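Local atomic coordinates of Blr6230 protein (Bradyrhizobium diazoefficiens, PDB entry 5WCM), a protein that is a subclass B3 metallo-beta-lactamase, a zinc enzyme that probably hydrolyses beta-lactam antibiotics and binds a sulfonamide inhibitor. Residues F7-L12 / A54-K59; D62-L67 / V131-T136. All blocks are in the same frame, centred on the assembly; numbering follows the deposited sequence.

Contact 1: F7-L12 / A54-K59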
loop_
_atom_site.group_PDB
_atom_site.type_symbol
_atom_site.label_atom_id
_atom_site.label_comp_id
_atom_site.label_asym_id
_atom_site.label_seq_id
_atom_site.Cartn_x
_atom_site.Cartn_y
_atom_site.Cartn_z
ATOM N N PHE A 7 -2.753 -14.311 -9.490
ATOM C CA PHE A 7 -3.964 -13.628 -9.911
ATOM C C PHE A 7 -3.660 -12.991 -11.254
ATOM O O PHE A 7 -2.584 -12.416 -11.445
ATOM C CB PHE A 7 -4.402 -12.579 -8.881
ATOM C CG PHE A 7 -5.796 -12.085 -9.098
ATOM C CD1 PHE A 7 -6.044 -10.984 -9.923
ATOM C CD2 PHE A 7 -6.868 -12.720 -8.510
ATOM C CE1 PHE A 7 -7.327 -10.533 -10.136
ATOM C CE2 PHE A 7 -8.152 -12.269 -8.714
ATOM C CZ PHE A 7 -8.389 -11.166 -9.525
ATOM N N GLU A 8 -4.579 -13.107 -12.205
ATOM C CA GLU A 8 -4.317 -12.536 -13.524
ATOM C C GLU A 8 -4.253 -11.005 -13.490
ATOM O O GLU A 8 -5.187 -10.354 -13.002
ATOM C CB GLU A 8 -5.368 -13.005 -14.518
ATOM C CG GLU A 8 -5.213 -14.463 -14.963
ATOM C CD GLU A 8 -3.928 -14.731 -15.746
ATOM O OE1 GLU A 8 -3.628 -13.960 -16.677
ATOM O OE2 GLU A 8 -3.200 -15.698 -15.444
ATOM N N PRO A 9 -3.158 -10.425 -14.018
ATOM C CA PRO A 9 -3.040 -8.981 -13.976
ATOM C C PRO A 9 -4.028 -8.310 -14.925
ATOM O O PRO A 9 -4.507 -8.921 -15.887
ATOM C CB PRO A 9 -1.583 -8.750 -14.393
ATOM C CG PRO A 9 -1.274 -9.900 -15.312
ATOM C CD PRO A 9 -1.994 -11.053 -14.671
ATOM N N PHE A 10 -4.339 -7.058 -14.666
ATOM C CA PHE A 10 -5.343 -6.356 -15.455
ATOM C C PHE A 10 -5.240 -4.854 -15.323
ATOM O O PHE A 10 -4.721 -4.339 -14.330
ATOM C CB PHE A 10 -6.767 -6.795 -15.067
ATOM C CG PHE A 10 -7.167 -6.434 -13.647
ATOM C CD1 PHE A 10 -6.788 -7.235 -12.575
ATOM C CD2 PHE A 10 -7.947 -5.318 -13.380
ATOM C CE1 PHE A 10 -7.157 -6.924 -11.270
ATOM C CE2 PHE A 10 -8.325 -5.001 -12.079
ATOM C CZ PHE A 10 -7.935 -5.810 -11.024
ATOM N N GLN A 11 -5.747 -4.142 -16.331
ATOM C CA GLN A 11 -5.940 -2.705 -16.245
ATOM C C GLN A 11 -7.129 -2.405 -15.332
ATOM O O GLN A 11 -8.263 -2.809 -15.628
ATOM C CB GLN A 11 -6.204 -2.129 -17.641
ATOM C CG GLN A 11 -6.346 -0.617 -17.655
ATOM C CD GLN A 11 -6.682 -0.047 -19.021
ATOM O OE1 GLN A 11 -7.091 -0.781 -19.920
ATOM N NE2 GLN A 11 -6.518 1.265 -19.176
ATOM N N LEU A 12 -6.876 -1.682 -14.240
ATOM C CA LEU A 12 -7.887 -1.461 -13.188
ATOM C C LEU A 12 -8.698 -0.195 -13.482
ATOM O O LEU A 12 -9.938 -0.251 -13.576
ATOM C CB LEU A 12 -7.186 -1.464 -11.814
ATOM C CG LEU A 12 -8.065 -1.475 -10.564
ATOM C CD1 LEU A 12 -7.303 -2.042 -9.369
ATOM C CD2 LEU A 12 -8.585 -0.080 -10.244
ATOM N N ALA A 54 5.325 -8.061 -17.152
ATOM C CA ALA A 54 5.598 -8.446 -18.556
ATOM C C ALA A 54 4.344 -8.936 -19.275
ATOM O O ALA A 54 4.131 -8.632 -20.458
ATOM C CB ALA A 54 6.699 -9.496 -18.621
ATOM N N LYS A 55 3.498 -9.693 -18.574
ATOM C CA LYS A 55 2.231 -10.208 -19.162
ATOM C C LYS A 55 1.325 -9.099 -19.705
ATOM O O LYS A 55 0.581 -9.304 -20.661
ATOM C CB LYS A 55 1.414 -11.024 -18.151
ATOM C CG LYS A 55 1.901 -12.436 -17.883
ATOM C CD LYS A 55 1.041 -13.034 -16.775
ATOM C CE LYS A 55 1.291 -14.508 -16.548
ATOM N NZ LYS A 55 0.070 -15.109 -15.928
ATOM N N LEU A 56 1.368 -7.933 -19.070
ATOM C CA LEU A 56 0.612 -6.765 -19.535
ATOM C C LEU A 56 1.282 -5.980 -20.658
ATOM O O LEU A 56 0.700 -5.033 -21.186
ATOM C CB LEU A 56 0.304 -5.812 -18.369
ATOM C CG LEU A 56 -0.631 -6.353 -17.283
ATOM C CD1 LEU A 56 -0.792 -5.300 -16.203
ATOM C CD2 LEU A 56 -1.985 -6.772 -17.842
ATOM N N GLY A 57 2.510 -6.360 -21.005
ATOM C CA GLY A 57 3.267 -5.688 -22.061
ATOM C C GLY A 57 4.200 -4.597 -21.578
ATOM O O GLY A 57 4.775 -3.853 -22.382
ATOM N N PHE A 58 4.339 -4.469 -20.263
ATOM C CA PHE A 58 5.288 -3.536 -19.686
ATOM C C PHE A 58 6.676 -4.143 -19.617
ATOM O O PHE A 58 6.843 -5.361 -19.594
ATOM C CB PHE A 58 4.876 -3.131 -18.273
ATOM C CG PHE A 58 3.619 -2.330 -18.212
ATOM C CD1 PHE A 58 3.572 -1.064 -18.757
ATOM C CD2 PHE A 58 2.489 -2.834 -17.574
ATOM C CE1 PHE A 58 2.417 -0.302 -18.679
ATOM C CE2 PHE A 58 1.325 -2.092 -17.502
ATOM C CZ PHE A 58 1.282 -0.830 -18.063
ATOM N N LYS A 59 7.646 -3.249 -19.542
ATOM C CA LYS A 59 9.042 -3.609 -19.300
ATOM C C LYS A 59 9.434 -3.214 -17.882
ATOM O O LYS A 59 9.322 -2.063 -17.497
ATOM C CB LYS A 59 10.004 -2.967 -20.323
ATOM C CG LYS A 59 9.798 -3.398 -21.773
ATOM C CD LYS A 59 10.817 -2.743 -22.702
#
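Lys55 reaches from the last turn of helix 46-55 across Pro9 to Glu8, making a different contact at successive points along its chain. Its CB lies 4.1 Å from Pro9 CG. Beyond CG the chain runs extended, crossing the proline at about a right angle, and CD comes within 4.2 Å of both Pro9 CG and Pro9 CD. At the tip, NZ stands 3.4 Å from Glu8 OE2 and somewhat farther from OE1. That gap is long for a direct polar bond but suits two groups that share a metal: Glu8 and Lys55 belong to the same zinc site. To bind the metal through its amine, the lysine would probably have to be neutral. The bend of the Glu8 chain at chi2 (-65°) turns its carboxylate towards NZ.

Leu56 completes the apolar half of the contact. It slides past Pro9 in the opposite direction, with CG 3.9 Å from Pro9 CB, while Leu56 CD2 lies 3.8 Å from Pro9 O. Phe10, whose side chain starts away from 54-59, turns a ring edge to Glu8 O and packs on Tyr18 and on Met217 of helix 217-223.

Just past Leu56, Gly57 adopts a positive phi (94°), and its N donates to Ala54 O at 2.8 Å. With a second bond back into the last turn, this makes a Schellman motif at the end of the helix, beside the lead-in to edge strand 10-13. Glu8 and Lys55, meeting beside the proline, belong to a peripheral surface zinc site, distinct from the histidine-rich zinc sites of the inhibitor pocket.

Contact 2: D62-L67 / V131-T136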
loop_
_atom_site.group_PDB
_atom_site.type_symbol
_atom_site.label_atom_id
_atom_site.label_comp_id
_atom_site.label_asym_id
_atom_site.label_seq_id
_atom_site.Cartn_x
_atom_site.Cartn_y
_atom_site.Cartn_z
ATOM N N ASP A 62 11.586 -0.169 -17.446
ATOM C CA ASP A 62 10.969 1.153 -17.545
ATOM C C ASP A 62 10.496 1.733 -16.223
ATOM O O ASP A 62 9.999 2.852 -16.181
ATOM C CB ASP A 62 9.813 1.123 -18.541
ATOM C CG ASP A 62 10.286 0.964 -19.978
ATOM O OD1 ASP A 62 11.490 1.205 -20.268
ATOM O OD2 ASP A 62 9.427 0.605 -20.809
ATOM N N ILE A 63 10.650 0.979 -15.134
ATOM C CA ILE A 63 10.309 1.492 -13.803
ATOM C C ILE A 63 11.323 2.539 -13.381
ATOM O O ILE A 63 12.506 2.235 -13.279
ATOM C CB ILE A 63 10.238 0.370 -12.757
ATOM C CG1 ILE A 63 9.108 -0.601 -13.104
ATOM C CG2 ILE A 63 10.025 0.940 -11.366
ATOM C CD1 ILE A 63 9.166 -1.927 -12.373
ATOM N N LYS A 64 10.834 3.746 -13.095
ATOM C CA LYS A 64 11.664 4.882 -12.689
ATOM C C LYS A 64 11.557 5.195 -11.215
ATOM O O LYS A 64 12.516 5.687 -10.614
ATOM C CB LYS A 64 11.281 6.151 -13.466
ATOM C CG LYS A 64 11.199 6.013 -14.971
ATOM C CD LYS A 64 12.535 5.678 -15.587
ATOM C CE LYS A 64 12.408 5.661 -17.106
ATOM N NZ LYS A 64 13.726 5.483 -17.763
ATOM N N LEU A 65 10.373 4.959 -10.660
ATOM C CA LEU A 65 10.082 5.224 -9.249
ATOM C C LEU A 65 9.394 4.009 -8.663
ATOM O O LEU A 65 8.535 3.405 -9.295
ATOM C CB LEU A 65 9.166 6.443 -9.071
ATOM C CG LEU A 65 9.691 7.796 -9.558
ATOM C CD1 LEU A 65 8.591 8.836 -9.419
ATOM C CD2 LEU A 65 10.946 8.200 -8.795
ATOM N N ILE A 66 9.770 3.710 -7.431
ATOM C CA ILE A 66 9.093 2.716 -6.630
ATOM C C ILE A 66 8.541 3.467 -5.427
ATOM O O ILE A 66 9.311 4.136 -4.717
ATOM C CB ILE A 66 10.037 1.609 -6.145
ATOM C CG1 ILE A 66 10.719 0.907 -7.330
ATOM C CG2 ILE A 66 9.273 0.596 -5.288
ATOM C CD1 ILE A 66 11.934 0.074 -6.937
ATOM N N LEU A 67 7.236 3.350 -5.197
ATOM C CA LEU A 67 6.592 3.965 -4.036
ATOM C C LEU A 67 6.166 2.877 -3.076
ATOM O O LEU A 67 5.792 1.781 -3.506
ATOM C CB LEU A 67 5.368 4.808 -4.440
ATOM C CG LEU A 67 5.688 6.258 -4.837
ATOM C CD1 LEU A 67 6.763 6.414 -5.909
ATOM C CD2 LEU A 67 4.403 6.945 -5.277
ATOM N N VAL A 131 4.836 13.821 -5.854
ATOM C CA VAL A 131 5.785 12.961 -6.550
ATOM C C VAL A 131 5.318 12.895 -7.989
ATOM O O VAL A 131 4.239 12.371 -8.264
ATOM C CB VAL A 131 5.812 11.559 -5.907
ATOM C CG1 VAL A 131 6.725 10.620 -6.688
ATOM C CG2 VAL A 131 6.255 11.666 -4.451
ATOM N N THR A 132 6.148 13.420 -8.894
ATOM C CA THR A 132 5.791 13.552 -10.312
ATOM C C THR A 132 6.728 12.728 -11.187
ATOM O O THR A 132 7.962 12.768 -11.014
ATOM C CB THR A 132 5.817 15.023 -10.741
ATOM O OG1 THR A 132 4.860 15.727 -9.950
ATOM C CG2 THR A 132 5.445 15.179 -12.209
ATOM N N LEU A 133 6.130 11.974 -12.102
ATOM C CA LEU A 133 6.843 11.359 -13.200
ATOM C C LEU A 133 6.066 11.669 -14.473
ATOM O O LEU A 133 4.921 11.259 -14.634
ATOM C CB LEU A 133 7.003 9.852 -13.003
ATOM C CG LEU A 133 7.836 9.162 -14.094
ATOM C CD1 LEU A 133 9.286 9.613 -14.111
ATOM C CD2 LEU A 133 7.762 7.647 -13.964
ATOM N N GLY A 134 6.685 12.433 -15.363
ATOM C CA GLY A 134 6.004 12.845 -16.587
ATOM C C GLY A 134 4.684 13.558 -16.331
ATOM O O GLY A 134 4.646 14.556 -15.611
ATOM N N ASP A 135 3.616 13.001 -16.907
ATOM C CA ASP A 135 2.238 13.523 -16.820
ATOM C C ASP A 135 1.457 13.131 -15.566
ATOM O O ASP A 135 0.269 13.422 -15.471
ATOM C CB ASP A 135 1.424 13.092 -18.052
ATOM C CG ASP A 135 1.334 11.572 -18.229
ATOM O OD1 ASP A 135 1.920 10.814 -17.412
ATOM O OD2 ASP A 135 0.689 11.136 -19.208
ATOM N N THR A 136 2.123 12.465 -14.618
ATOM C CA THR A 136 1.452 11.839 -13.495
ATOM C C THR A 136 2.043 12.309 -12.176
ATOM O O THR A 136 3.241 12.239 -11.975
ATOM C CB THR A 136 1.585 10.321 -13.637
ATOM O OG1 THR A 136 0.994 9.915 -14.880
ATOM C CG2 THR A 136 0.902 9.598 -12.478
#
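With chi1 at -62°, Leu65 holds its CG anti to its own carbonyl carbon, while Val131 places CG1 anti to its backbone N (chi1 176°); these rotations bring Leu65 CD1 and Val131 CG1 to 3.8 Å. The same CD1 also touches Leu133 CB at 4.0 Å, so a single methyl bridges two residues whose side chains face the same way from one strand. Leu65 slides past both partners in the opposite direction. Farther along, Leu67 CD1 closes more loosely on Val131 CG1, at 4.3 Å.

At the other end, the methyls of Leu133 meet the aliphatic root of Lys64: CD2 lies 3.9 Å from Lys64 CB, and the two chains cross at about a right angle. The bend at chi2 then takes the rest of the lysine away from the leucine. Leu133 also opens a type II' turn with Gly134 and Asp135 at its corners, closed by Thr136 N to Leu133 O at 3.0 Å and by the return bond from Leu133 N to Thr136 O. This joins strands 130-133 and 136-142 as a tight beta hairpin.

Strands 63-67 and 131-133 run nearly antiparallel (158°) with axes 8.7 Å apart, facing each other from separate sheets of the metallo-beta-lactamase sandwich. Strands 34-38 and 89-93 flank 63-67 within its sheet, where Ile36 and Val91 widen the apolar layer; Ile66 points to the other face, against helix 79-86.

Overall arrangement
The two contacts follow one another along the chain, with centres about 17 Å apart, and both involve the seven-strand sheet: contact 1 at the loop leading into edge strand 10-13, contact 2 at the interior strand 63-67. Contact 1 is a surface contact between that loop and the end of helix 46-55, and it mixes apolar touches on a proline with a metal site shared by an acid and a lysine. Contact 2 is partly buried and joins the sheet to the edge strand of the second, five-strand sheet, relying on leucine and valine methyls and the aliphatic root of a lysine. Helix 46-55 and strand 63-67 follow each other in the chain, so contact 1 closes before contact 2 opens.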